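Local coordinates for SusD superfamily protein (Bacteroides fragilis, PDB 3L22), which probably binds glycans at the bacterial outer membrane, in the manner of SusD proteins, and carries zinc ions in the crystal, at residues 58-62 with 63-67; 264-267 with 268-271; 334-337 with 338-342; 366-369 with 370-373. All blocks are in the same frame, centred on the assembly; numbering follows the deposited sequence. Where two conformers were deposited one is given.

The four contacts are local and follow one another in series along the chain, so none nests in or crosses another. Contact 1 shapes the loop between strand 56-58 and helix 67-70, and contact 2 starts the short helix 267-271. These two touch, with Tyr270 OH 3.5 Å from Thr65 CA, and strand 56-58 pairs antiparallel with 277-279, the strand following contact 2. Contact 3 ends helix 327-339, and contact 4 lies in the loop between helices 345-359 and 374-388, both of which touch helix 327-339. The centres of contacts 3 and 4 lie about 16 Å apart, whereas those of contacts 1 and 3 are about 37 Å apart, on opposite sides of the chain's centre.

Contact 1 (58-62 with 63-67); sequences NISNN and LVTLF
Asn61 places its alpha carbon squarely over the Phe67 ring: CA lies 3.5 Å from the ring centroid and only 2° off the ring normal, a CH-pi contact made by backbone. The ring is also bordered near its plane by Asn58, whose O is 3.5 Å from Phe67 CE1. Asn58 itself is held from both ends of its amide. Its OD1 accepts Ser60 OG at 2.7 Å, on a lone pair, and Ser60 N at 3.0 Å, while ND2 donates to Thr65 O at 2.8 Å with the acceptor in the amide plane and an N-H...O angle of 167°. The same nitrogen also reaches Asn51 OD1 of helix 44-52, so the flat group has little freedom to rotate. Having CG trans to the backbone N (chi1 -173°) points the Asn58 amide across the loop to Thr65 O. Asn62 OD1 takes Val64 N at 3.0 Å from above its carbonyl plane, and Asn62 O receives Thr65 N at 3.0 Å. A water joins Asn62 ND2 to Thr65 OG1. The Ser60 N bond to Asn58 OD1 makes an Asx turn, and the Asn62 N bond to Ser60 OG an ST turn that shares Ser60.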
ATOM      1  N   ASN A  58       9.611 -15.628   3.277  1.00 13.50           N
ATOM      2  CA  ASN A  58       9.308 -16.354   2.069  1.00 13.86           C
ATOM      3  C   ASN A  58      10.237 -17.563   2.053  1.00 14.16           C
ATOM      4  O   ASN A  58      11.452 -17.407   1.965  1.00 13.55           O
ATOM      5  CB  ASN A  58       9.540 -15.456   0.836  1.00 14.10           C
ATOM      6  CG  ASN A  58       9.072 -16.095  -0.460  1.00 13.95           C
ATOM      7  OD1 ASN A  58       9.252 -17.318  -0.666  1.00 12.75           O
ATOM      8  ND2 ASN A  58       8.453 -15.279  -1.349  1.00 11.11           N
ATOM      9  N   ILE A  59       9.669 -18.757   2.168  1.00 15.08           N
ATOM     10  CA  ILE A  59      10.462 -19.995   2.183  1.00 16.04           C
ATOM     11  C   ILE A  59      10.310 -20.806   0.888  1.00 16.31           C
ATOM     12  O   ILE A  59      10.672 -21.968   0.822  1.00 15.75           O
ATOM     13  CB  ILE A  59      10.197 -20.846   3.471  1.00 16.54           C
ATOM     14  CG1 ILE A  59       8.712 -21.154   3.698  1.00 18.98           C
ATOM     15  CG2 ILE A  59      10.783 -20.147   4.725  1.00 16.19           C
ATOM     16  CD1 ILE A  59       8.113 -22.115   2.700  1.00 19.74           C
ATOM     17  N   SER A  60       9.798 -20.192  -0.162  1.00 16.71           N
ATOM     18  CA  SER A  60       9.422 -20.950  -1.373  1.00 16.73           C
ATOM     19  C   SER A  60      10.612 -21.394  -2.188  1.00 18.53           C
ATOM     20  O   SER A  60      10.490 -22.373  -2.935  1.00 18.24           O
ATOM     21  CB  SER A  60       8.526 -20.112  -2.291  1.00 16.75           C
ATOM     22  OG  SER A  60       9.188 -18.953  -2.805  1.00 13.96           O
ATOM     23  N   ASN A  61      11.739 -20.677  -2.065  1.00 19.60           N
ATOM     24  CA  ASN A  61      12.918 -20.917  -2.916  0.50 20.49           C
ATOM     25  C   ASN A  61      12.574 -20.839  -4.394  1.00 21.06           C
ATOM     26  O   ASN A  61      13.199 -21.481  -5.206  1.00 22.49           O
ATOM     27  CB  ASN A  61      13.564 -22.281  -2.609  0.50 20.93           C
ATOM     28  CG  ASN A  61      15.005 -22.390  -3.126  0.50 21.44           C
ATOM     29  OD1 ASN A  61      15.754 -21.426  -3.086  0.50 23.59           O
ATOM     30  ND2 ASN A  61      15.378 -23.561  -3.633  0.50 22.14           N
ATOM     31  N   ASN A  62      11.558 -20.065  -4.757  1.00 21.60           N
ATOM     32  CA  ASN A  62      11.072 -20.051  -6.125  1.00 21.38           C
ATOM     33  C   ASN A  62      10.896 -18.608  -6.590  1.00 20.83           C
ATOM     34  O   ASN A  62      10.112 -17.872  -6.019  1.00 19.86           O
ATOM     35  CB  ASN A  62       9.741 -20.800  -6.151  1.00 22.29           C
ATOM     36  CG  ASN A  62       9.123 -20.883  -7.539  1.00 23.49           C
ATOM     37  OD1 ASN A  62       9.718 -20.460  -8.529  1.00 25.48           O
ATOM     38  ND2 ASN A  62       7.891 -21.408  -7.605  1.00 24.32           N
ATOM     39  N   LEU A  63      11.612 -18.234  -7.644  1.00 19.88           N
ATOM     40  CA  LEU A  63      11.550 -16.889  -8.212  1.00 20.44           C
ATOM     41  C   LEU A  63      10.151 -16.537  -8.732  1.00 19.64           C
ATOM     42  O   LEU A  63       9.754 -15.360  -8.682  1.00 19.74           O
ATOM     43  CB  LEU A  63      12.601 -16.724  -9.323  1.00 20.52           C
ATOM     44  CG  LEU A  63      14.073 -16.963  -8.953  1.00 23.25           C
ATOM     45  CD1 LEU A  63      15.029 -16.527 -10.137  1.00 24.26           C
ATOM     46  CD2 LEU A  63      14.475 -16.281  -7.652  1.00 23.71           C
ATOM     47  N   VAL A  64       9.384 -17.548  -9.157  1.00 19.46           N
ATOM     48  CA  VAL A  64       7.991 -17.335  -9.588  1.00 18.94           C
ATOM     49  C   VAL A  64       7.119 -16.836  -8.437  1.00 17.84           C
ATOM     50  O   VAL A  64       6.180 -16.082  -8.664  1.00 18.14           O
ATOM     51  CB  VAL A  64       7.365 -18.627 -10.257  1.00 19.64           C
ATOM     52  CG1 VAL A  64       5.903 -18.392 -10.683  1.00 21.47           C
ATOM     53  CG2 VAL A  64       8.227 -19.120 -11.484  1.00 19.72           C
ATOM     54  N   THR A  65       7.439 -17.201  -7.190  1.00 16.76           N
ATOM     55  CA  THR A  65       6.643 -16.739  -6.049  1.00 15.81           C
ATOM     56  C   THR A  65       7.430 -15.787  -5.118  1.00 15.57           C
ATOM     57  O   THR A  65       7.411 -15.931  -3.911  1.00 15.81           O
ATOM     58  CB  THR A  65       6.008 -17.921  -5.306  1.00 15.64           C
ATOM     59  OG1 THR A  65       7.030 -18.814  -4.881  1.00 15.80           O
ATOM     60  CG2 THR A  65       5.012 -18.662  -6.220  1.00 15.96           C
ATOM     61  N   LEU A  66       8.082 -14.793  -5.714  1.00 15.09           N
ATOM     62  CA  LEU A  66       8.605 -13.579  -5.021  1.00 14.95           C
ATOM     63  C   LEU A  66       9.864 -13.822  -4.143  1.00 15.12           C
ATOM     64  O   LEU A  66      10.258 -12.966  -3.352  1.00 14.79           O
ATOM     65  CB  LEU A  66       7.484 -12.849  -4.237  1.00 13.42           C
ATOM     66  CG  LEU A  66       6.300 -12.289  -5.060  1.00 15.05           C
ATOM     67  CD1 LEU A  66       5.230 -11.612  -4.184  1.00 12.24           C
ATOM     68  CD2 LEU A  66       6.798 -11.267  -6.150  1.00 14.07           C
ATOM     69  N   PHE A  67      10.521 -14.967  -4.310  1.00 15.21           N
ATOM     70  CA  PHE A  67      11.692 -15.246  -3.507  1.00 15.86           C
ATOM     71  C   PHE A  67      12.780 -14.197  -3.645  1.00 15.44           C
ATOM     72  O   PHE A  67      13.398 -13.838  -2.651  1.00 15.24           O
ATOM     73  CB  PHE A  67      12.258 -16.618  -3.872  1.00 16.51           C
ATOM     74  CG  PHE A  67      13.195 -17.187  -2.876  1.00 17.95           C
ATOM     75  CD1 PHE A  67      12.792 -17.409  -1.563  1.00 21.18           C
ATOM     76  CD2 PHE A  67      14.471 -17.588  -3.268  1.00 21.34           C
ATOM     77  CE1 PHE A  67      13.668 -18.001  -0.631  1.00 22.67           C
ATOM     78  CE2 PHE A  67      15.353 -18.183  -2.353  1.00 22.99           C
ATOM     79  CZ  PHE A  67      14.950 -18.382  -1.028  1.00 23.63           C
TER
HETATM   80  O   HOH W   1       6.493 -21.603  -4.943  1.00 28.86           O

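Contact 2 (264-267 with 268-271); sequences QQSL and AEYY
The chain runs extended through Ser266, then coils at Leu267 into the short, weakly bonded helix 267-271, bringing the CA atoms of Ser266 and Glu269 to 5.3 Å. At this N-cap the two side chains exchange bonds with each other's backbone: Ser266 OG accepts Glu269 N at 3.2 Å, and Glu269 OE1 accepts Ser266 N at 3.1 Å (N-H...O 158°), which defines a capping box. Ser266 OG also donates to Glu269 OE1 at 2.7 Å, on the oxygen's anti lone pair; Ser266 N meets that oxygen on the anti side too, though 27° out of the carboxylate plane. The other oxygen, Glu269 OE2, takes Gln264 N at 2.9 Å from above the plane. Glu269 CG sits trans to the carbonyl carbon and the chain extends from there, carrying the acid back across the start of the helix. The Tyr270 ring turns its edge to the backbone, CE1 3.3 Å from Gln264 O and CD1 3.4 Å from Ser266 O. Lys318 adds a salt bridge to Glu269 OE1. With two sound N-H donors, a hydroxyl and a lysine around it, the carboxylate probably stays ionised and could offset the positive end of the helix dipole.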
ATOM      1  N   GLN A 264      -1.466 -18.718  -8.520  1.00 18.11           N
ATOM      2  CA  GLN A 264      -0.442 -18.167  -7.650  1.00 19.43           C
ATOM      3  C   GLN A 264      -0.248 -16.674  -7.797  1.00 18.54           C
ATOM      4  O   GLN A 264       0.854 -16.205  -7.859  1.00 19.80           O
ATOM      5  CB  GLN A 264       0.870 -18.925  -7.824  1.00 19.36           C
ATOM      6  CG  GLN A 264       0.751 -20.316  -7.288  1.00 22.46           C
ATOM      7  CD  GLN A 264       2.099 -21.022  -7.215  1.00 26.07           C
ATOM      8  OE1 GLN A 264       2.902 -20.981  -8.172  1.00 27.14           O
ATOM      9  NE2 GLN A 264       2.357 -21.675  -6.070  1.00 23.34           N
ATOM     10  N   GLN A 265      -1.345 -15.937  -7.901  1.00 18.15           N
ATOM     11  CA  GLN A 265      -1.274 -14.479  -7.907  0.60 17.42           C
ATOM     12  C   GLN A 265      -2.076 -13.835  -6.800  1.00 17.00           C
ATOM     13  O   GLN A 265      -1.954 -12.656  -6.610  1.00 18.31           O
ATOM     14  CB  GLN A 265      -1.736 -13.953  -9.252  0.60 17.28           C
ATOM     15  CG  GLN A 265      -0.789 -14.356 -10.375  0.60 18.30           C
ATOM     16  CD  GLN A 265      -1.200 -13.781 -11.668  0.60 18.49           C
ATOM     17  OE1 GLN A 265      -1.772 -12.684 -11.700  0.60 18.13           O
ATOM     18  NE2 GLN A 265      -0.915 -14.504 -12.778  0.60 18.07           N
ATOM     19  N   SER A 266      -2.908 -14.597  -6.088  1.00 15.09           N
ATOM     20  CA  SER A 266      -3.726 -14.017  -5.045  1.00 14.92           C
ATOM     21  C   SER A 266      -3.006 -14.032  -3.706  1.00 14.45           C
ATOM     22  O   SER A 266      -2.129 -14.867  -3.465  1.00 14.34           O
ATOM     23  CB  SER A 266      -5.043 -14.779  -4.864  1.00 14.73           C
ATOM     24  OG  SER A 266      -4.806 -16.080  -4.362  1.00 14.75           O
ATOM     25  N   LEU A 267      -3.404 -13.116  -2.835  1.00 13.50           N
ATOM     26  CA  LEU A 267      -2.941 -13.102  -1.458  1.00 14.56           C
ATOM     27  C   LEU A 267      -3.092 -14.459  -0.754  1.00 14.44           C
ATOM     28  O   LEU A 267      -2.117 -14.981  -0.169  1.00 14.88           O
ATOM     29  CB  LEU A 267      -3.697 -12.034  -0.666  1.00 14.63           C
ATOM     30  CG  LEU A 267      -3.089 -10.633  -0.641  1.00 17.83           C
ATOM     31  CD1 LEU A 267      -2.609 -10.117  -1.965  1.00 14.66           C
ATOM     32  CD2 LEU A 267      -4.044  -9.669   0.088  1.00 13.24           C
ATOM     33  N   ALA A 268      -4.285 -15.036  -0.825  1.00 13.85           N
ATOM     34  CA  ALA A 268      -4.553 -16.289  -0.134  1.00 13.84           C
ATOM     35  C   ALA A 268      -3.656 -17.423  -0.585  1.00 13.79           C
ATOM     36  O   ALA A 268      -3.248 -18.265   0.222  1.00 13.50           O
ATOM     37  CB  ALA A 268      -6.075 -16.692  -0.246  1.00 13.73           C
ATOM     38  N   GLU A 269      -3.307 -17.421  -1.864  1.00 13.46           N
ATOM     39  CA  GLU A 269      -2.431 -18.451  -2.391  1.00 13.03           C
ATOM     40  C   GLU A 269      -1.009 -18.375  -1.814  1.00 12.98           C
ATOM     41  O   GLU A 269      -0.317 -19.393  -1.770  1.00 12.35           O
ATOM     42  CB  GLU A 269      -2.386 -18.385  -3.913  1.00 12.61           C
ATOM     43  CG  GLU A 269      -3.638 -18.965  -4.530  1.00 15.20           C
ATOM     44  CD  GLU A 269      -3.684 -18.723  -6.006  1.00 16.57           C
ATOM     45  OE1 GLU A 269      -3.852 -17.554  -6.426  1.00 13.91           O
ATOM     46  OE2 GLU A 269      -3.470 -19.703  -6.735  1.00 15.66           O
ATOM     47  N   TYR A 270      -0.612 -17.205  -1.332  1.00 11.91           N
ATOM     48  CA  TYR A 270       0.722 -17.020  -0.746  1.00 12.59           C
ATOM     49  C   TYR A 270       0.821 -17.409   0.737  1.00 11.94           C
ATOM     50  O   TYR A 270       1.921 -17.649   1.232  1.00 12.30           O
ATOM     51  CB  TYR A 270       1.206 -15.560  -1.010  1.00 12.76           C
ATOM     52  CG  TYR A 270       1.871 -15.431  -2.342  1.00 12.71           C
ATOM     53  CD1 TYR A 270       1.147 -15.602  -3.499  1.00 15.61           C
ATOM     54  CD2 TYR A 270       3.218 -15.151  -2.460  1.00 14.23           C
ATOM     55  CE1 TYR A 270       1.731 -15.507  -4.728  1.00 13.72           C
ATOM     56  CE2 TYR A 270       3.813 -15.046  -3.709  1.00 14.46           C
ATOM     57  CZ  TYR A 270       3.048 -15.222  -4.822  1.00 16.01           C
ATOM     58  OH  TYR A 270       3.580 -15.152  -6.052  1.00 22.04           O
ATOM     59  N   TYR A 271      -0.319 -17.476   1.436  1.00 11.95           N
ATOM     60  CA  TYR A 271      -0.361 -17.694   2.878  1.00 12.39           C
ATOM     61  C   TYR A 271      -1.026 -19.002   3.318  1.00 12.88           C
ATOM     62  O   TYR A 271      -0.680 -19.515   4.374  1.00 13.36           O
ATOM     63  CB  TYR A 271      -1.113 -16.544   3.570  1.00 12.37           C
ATOM     64  CG  TYR A 271      -0.387 -15.208   3.476  1.00 13.24           C
ATOM     65  CD1 TYR A 271       0.753 -14.977   4.215  1.00 13.26           C
ATOM     66  CD2 TYR A 271      -0.878 -14.172   2.685  1.00 14.95           C
ATOM     67  CE1 TYR A 271       1.414 -13.775   4.157  1.00 13.06           C
ATOM     68  CE2 TYR A 271      -0.228 -12.941   2.612  1.00 16.77           C
ATOM     69  CZ  TYR A 271       0.936 -12.766   3.336  1.00 16.41           C
ATOM     70  OH  TYR A 271       1.607 -11.584   3.270  1.00 15.32           O
TER
HETATM   71  O   HOH W   2       0.157 -21.363  -3.651  1.00 20.14           O

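Contact 3 (334-337 with 338-342)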
ATOM      1  N   LEU A 334      -1.123   8.905  12.304  1.00 14.13           N
ATOM      2  CA  LEU A 334      -1.234  10.123  13.131  1.00 13.76           C
ATOM      3  C   LEU A 334      -0.379  10.034  14.391  1.00 13.04           C
ATOM      4  O   LEU A 334       0.299  10.988  14.746  1.00 12.08           O
ATOM      5  CB  LEU A 334      -2.696  10.444  13.480  1.00 13.48           C
ATOM      6  CG  LEU A 334      -3.542  11.014  12.337  1.00 14.14           C
ATOM      7  CD1 LEU A 334      -5.047  11.062  12.737  1.00 12.22           C
ATOM      8  CD2 LEU A 334      -3.035  12.397  11.912  1.00 13.83           C
ATOM      9  N   ALA A 335      -0.361   8.875  15.046  1.00 12.89           N
ATOM     10  CA  ALA A 335       0.502   8.699  16.230  1.00 11.81           C
ATOM     11  C   ALA A 335       1.952   8.979  15.842  1.00 12.26           C
ATOM     12  O   ALA A 335       2.634   9.699  16.560  1.00 10.92           O
ATOM     13  CB  ALA A 335       0.376   7.282  16.780  1.00 11.88           C
ATOM     14  N   GLU A 336       2.418   8.420  14.697  1.00 11.62           N
ATOM     15  CA  GLU A 336       3.805   8.627  14.278  1.00 12.27           C
ATOM     16  C   GLU A 336       4.048  10.110  14.015  1.00 11.68           C
ATOM     17  O   GLU A 336       5.069  10.651  14.428  1.00 12.89           O
ATOM     18  CB  GLU A 336       4.181   7.755  13.066  1.00 12.31           C
ATOM     19  CG  GLU A 336       5.575   8.045  12.499  1.00 12.77           C
ATOM     20  CD  GLU A 336       5.956   7.110  11.367  1.00 15.69           C
ATOM     21  OE1 GLU A 336       5.108   6.253  10.997  1.00 12.98           O
ATOM     22  OE2 GLU A 336       7.093   7.251  10.826  1.00 13.38           O
ATOM     23  N   CYS A 337       3.127  10.777  13.320  1.00 12.16           N
ATOM     24  CA  CYS A 337       3.281  12.207  13.044  1.00 11.09           C
ATOM     25  C   CYS A 337       3.409  13.029  14.322  1.00 11.60           C
ATOM     26  O   CYS A 337       4.313  13.860  14.459  1.00 10.85           O
ATOM     27  CB  CYS A 337       2.110  12.738  12.247  1.00 11.34           C
ATOM     28  SG  CYS A 337       2.004  11.995  10.620  1.00 13.96           S
ATOM     29  N   TYR A 338       2.525  12.777  15.275  1.00 12.00           N
ATOM     30  CA  TYR A 338       2.541  13.543  16.528  1.00 12.33           C
ATOM     31  C   TYR A 338       3.786  13.236  17.374  1.00 12.75           C
ATOM     32  O   TYR A 338       4.301  14.141  18.019  1.00 12.35           O
ATOM     33  CB  TYR A 338       1.241  13.325  17.349  1.00 12.64           C
ATOM     34  CG  TYR A 338       0.066  14.195  16.956  1.00 11.33           C
ATOM     35  CD1 TYR A 338      -0.014  15.521  17.379  1.00 12.17           C
ATOM     36  CD2 TYR A 338      -0.960  13.695  16.167  1.00 11.28           C
ATOM     37  CE1 TYR A 338      -1.113  16.340  17.024  1.00 12.21           C
ATOM     38  CE2 TYR A 338      -2.043  14.486  15.811  1.00 13.13           C
ATOM     39  CZ  TYR A 338      -2.104  15.816  16.231  1.00 13.22           C
ATOM     40  OH  TYR A 338      -3.167  16.602  15.869  1.00 14.55           O
ATOM     41  N   ALA A 339       4.287  11.996  17.331  1.00 13.36           N
ATOM     42  CA  ALA A 339       5.529  11.654  18.037  1.00 14.09           C
ATOM     43  C   ALA A 339       6.743  12.408  17.461  1.00 14.82           C
ATOM     44  O   ALA A 339       7.755  12.539  18.147  1.00 15.70           O
ATOM     45  CB  ALA A 339       5.782  10.158  18.020  1.00 12.84           C
ATOM     46  N   ASN A 340       6.653  12.848  16.199  1.00 14.94           N
ATOM     47  CA  ASN A 340       7.714  13.629  15.549  1.00 15.66           C
ATOM     48  C   ASN A 340       7.531  15.134  15.716  1.00 17.37           C
ATOM     49  O   ASN A 340       8.275  15.882  15.135  1.00 17.88           O
ATOM     50  CB  ASN A 340       7.797  13.287  14.066  1.00 15.02           C
ATOM     51  CG  ASN A 340       8.551  12.031  13.808  1.00 15.69           C
ATOM     52  OD1 ASN A 340       9.760  12.021  13.916  1.00 16.28           O
ATOM     53  ND2 ASN A 340       7.858  10.972  13.456  1.00 11.91           N
ATOM     54  N   LYS A 341       6.562  15.566  16.521  1.00 18.51           N
ATOM     55  CA  LYS A 341       6.170  16.964  16.625  1.00 19.71           C
ATOM     56  C   LYS A 341       6.400  17.425  18.076  1.00 19.49           C
ATOM     57  O   LYS A 341       6.045  16.711  19.021  1.00 18.42           O
ATOM     58  CB  LYS A 341       4.701  17.053  16.170  1.00 20.60           C
ATOM     59  CG  LYS A 341       4.123  18.428  16.136  1.00 24.97           C
ATOM     60  CD  LYS A 341       2.650  18.410  15.745  1.00 26.91           C
ATOM     61  CE  LYS A 341       2.018  19.758  16.046  1.00 28.46           C
ATOM     62  NZ  LYS A 341       2.710  20.811  15.244  1.00 31.25           N
ATOM     63  N   ALA A 342       7.078  18.572  18.257  1.00 18.98           N
ATOM     64  CA  ALA A 342       7.307  19.160  19.567  1.00 18.14           C
ATOM     65  C   ALA A 342       5.959  19.338  20.282  1.00 17.03           C
ATOM     66  O   ALA A 342       5.026  19.895  19.702  1.00 16.45           O
ATOM     67  CB  ALA A 342       8.022  20.563  19.424  1.00 18.25           C
TER
HETATM   68  O   HOH W   3       8.955   8.466  12.242  1.00 12.89           O
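Leu334 to Ala339 form the last turn and a half of helix 327-339, one of the packed helices of this SusD fold, a TPR-clan family. Regular alpha-helical bonds join Tyr338 N to Leu334 O at 2.9 Å (N-H...O 168°) and Ala339 N to Ala335 O at 2.9 Å. The pattern then breaks down: Asn340 N makes weak bonds to both Glu336 O and Cys337 O, and Lys341 N bonds to Tyr338 O at 3.1 Å. The side chain of Asn340 reinforces this frayed end. With CG trans to the carbonyl carbon (chi1 -81°), its ND2 turns back to donate to Glu336 O at 3.0 Å, coming from above the carbonyl plane, so the same oxygen meets both nitrogens of one residue. Tyr338 sets its ring edge against Leu334, with CD2 3.3 Å from Leu334 O, and its hydroxyl bonds Glu225 of helix 217-225. Lys341 sends its amine to Asp218 of that helix. Glu336 and Asn340 run alongside each other in the same direction, their carboxylate and amide planes 40° apart. Arg401 and Arg402 pair with the two oxygens of Glu336, and a water links its OE2, at 2.6 Å, to Asn340 ND2, at 3.0 Å.

Contact 4 (366-369 with 370-373); sequences PLNI and DNLS. With EDO (1,2-ethanediol), chain B.
Asn368 and Asp370 share a bridging water, which donates to Asn368 OD1 at 2.9 Å and accepts from Asp370 N at 2.9 Å. The backbone closes the turn with two i to i+3 bonds, the 3-10 spacing: Asn371 N reaches Asn368 O at 3.0 Å, and Leu372 N reaches Ile369 O at 3.0 Å. Over this turn the amides of Asn368 and Asn371 are stacked, their planes 24° apart. Their ND2 atoms, 3.3 Å from each other, are both donors, so the contact is packing. Asn368 has CG trans to its backbone N (chi1 -167°), which swings the amide over towards Asn371. On the apolar side Leu372 bridges its neighbours: CD2 touches Leu367 CD1 at 4.2 Å, the two side chains meeting at about a right angle, and CD1 touches Ile369 CG1 at 4.3 Å. An ethanediol, probably from the crystallisation liquor, donates through O2 to Ser373 O. Leu367 lies about 4 Å, side chain to side chain, from Asp290, a known zinc ligand whose metal is not assigned to this chain. The turn joins two helices, with Ile369 packed on Leu352 and Asp370 salt-bridged to Lys353 of helix 345-359, while Leu372 lies on Leu377 and Ala380 of helix 374-388.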
ATOM      1  N   PRO A 366       1.720  -5.576  29.486  1.00 16.97           N
ATOM      2  CA  PRO A 366       3.070  -5.288  29.963  1.00 17.68           C
ATOM      3  C   PRO A 366       3.679  -3.961  29.491  1.00 17.32           C
ATOM      4  O   PRO A 366       4.665  -3.536  30.062  1.00 18.22           O
ATOM      5  CB  PRO A 366       3.894  -6.471  29.449  1.00 17.94           C
ATOM      6  CG  PRO A 366       3.126  -7.104  28.469  1.00 17.04           C
ATOM      7  CD  PRO A 366       1.689  -6.772  28.636  1.00 18.08           C
ATOM      8  N   LEU A 367       3.109  -3.334  28.474  1.00 16.48           N
ATOM      9  CA  LEU A 367       3.568  -2.028  27.987  1.00 16.76           C
ATOM     10  C   LEU A 367       2.775  -0.933  28.695  1.00 17.27           C
ATOM     11  O   LEU A 367       1.546  -0.921  28.627  1.00 17.67           O
ATOM     12  CB  LEU A 367       3.343  -1.942  26.474  1.00 16.22           C
ATOM     13  CG  LEU A 367       3.798  -0.694  25.716  1.00 16.97           C
ATOM     14  CD1 LEU A 367       5.325  -0.589  25.754  1.00 16.71           C
ATOM     15  CD2 LEU A 367       3.257  -0.753  24.276  1.00 13.72           C
ATOM     16  N   ASN A 368       3.459  -0.053  29.407  1.00 17.21           N
ATOM     17  CA  ASN A 368       2.803   1.098  29.995  1.00 17.73           C
ATOM     18  C   ASN A 368       2.912   2.314  29.059  1.00 16.89           C
ATOM     19  O   ASN A 368       3.874   3.088  29.120  1.00 17.27           O
ATOM     20  CB  ASN A 368       3.375   1.393  31.377  1.00 18.75           C
ATOM     21  CG  ASN A 368       2.514   2.374  32.155  1.00 23.22           C
ATOM     22  OD1 ASN A 368       1.773   3.196  31.557  1.00 28.67           O
ATOM     23  ND2 ASN A 368       2.592   2.301  33.489  1.00 24.87           N
ATOM     24  N   ILE A 369       1.913   2.481  28.206  1.00 16.26           N
ATOM     25  CA  ILE A 369       1.933   3.531  27.175  1.00 16.63           C
ATOM     26  C   ILE A 369       2.059   4.923  27.766  1.00 15.98           C
ATOM     27  O   ILE A 369       2.822   5.757  27.262  1.00 15.98           O
ATOM     28  CB  ILE A 369       0.703   3.462  26.240  1.00 16.43           C
ATOM     29  CG1 ILE A 369       0.812   2.200  25.359  1.00 17.57           C
ATOM     30  CG2 ILE A 369       0.643   4.748  25.349  1.00 14.88           C
ATOM     31  CD1 ILE A 369      -0.355   1.958  24.435  1.00 17.25           C
ATOM     32  N   ASP A 370       1.366   5.156  28.874  1.00 16.15           N
ATOM     33  CA  ASP A 370       1.451   6.434  29.552  1.00 16.87           C
ATOM     34  C   ASP A 370       2.845   6.837  29.982  1.00 16.04           C
ATOM     35  O   ASP A 370       3.088   8.021  30.094  1.00 14.82           O
ATOM     36  CB  ASP A 370       0.474   6.492  30.748  1.00 18.00           C
ATOM     37  CG  ASP A 370      -0.999   6.480  30.288  1.00 22.70           C
ATOM     38  OD1 ASP A 370      -1.328   7.059  29.223  1.00 27.97           O
ATOM     39  OD2 ASP A 370      -1.830   5.838  30.958  1.00 31.40           O
ATOM     40  N   ASN A 371       3.762   5.882  30.169  1.00 15.21           N
ATOM     41  CA  ASN A 371       5.123   6.210  30.554  1.00 15.36           C
ATOM     42  C   ASN A 371       6.098   6.258  29.381  1.00 15.45           C
ATOM     43  O   ASN A 371       7.232   6.530  29.564  1.00 15.42           O
ATOM     44  CB  ASN A 371       5.610   5.217  31.643  1.00 14.95           C
ATOM     45  CG  ASN A 371       4.929   5.446  32.980  1.00 16.47           C
ATOM     46  OD1 ASN A 371       4.322   6.482  33.188  1.00 17.65           O
ATOM     47  ND2 ASN A 371       5.068   4.501  33.909  1.00 14.88           N
ATOM     48  N   LEU A 372       5.660   6.009  28.173  1.00 16.86           N
ATOM     49  CA  LEU A 372       6.554   6.135  27.011  1.00 18.16           C
ATOM     50  C   LEU A 372       6.922   7.588  26.668  1.00 18.44           C
ATOM     51  O   LEU A 372       6.097   8.483  26.791  1.00 19.86           O
ATOM     52  CB  LEU A 372       5.894   5.521  25.790  1.00 17.42           C
ATOM     53  CG  LEU A 372       5.612   4.019  25.820  1.00 19.79           C
ATOM     54  CD1 LEU A 372       4.758   3.630  24.604  1.00 16.76           C
ATOM     55  CD2 LEU A 372       6.931   3.251  25.871  1.00 18.97           C
ATOM     56  N   SER A 373       8.129   7.799  26.163  1.00 17.86           N
ATOM     57  CA  SER A 373       8.482   9.066  25.554  1.00 17.19           C
ATOM     58  C   SER A 373       9.624   8.829  24.576  1.00 16.59           C
ATOM     59  O   SER A 373      10.197   7.740  24.542  1.00 15.43           O
ATOM     60  CB  SER A 373       8.851  10.108  26.616  1.00 17.21           C
ATOM     61  OG  SER A 373      10.043   9.737  27.214  1.00 19.54           O
TER
HETATM   62  C1  EDO B 468      11.203   6.854  27.330  0.70 33.55           C
HETATM   63  O1  EDO B 468      10.294   5.704  27.350  0.70 30.53           O
HETATM   64  C2  EDO B 468      12.562   6.926  26.601  0.70 33.10           C
HETATM   65  O2  EDO B 468      12.786   6.554  25.211  0.70 32.72           O
HETATM   66  O   HOH W   4      -0.597   3.209  29.840  1.00 36.46           O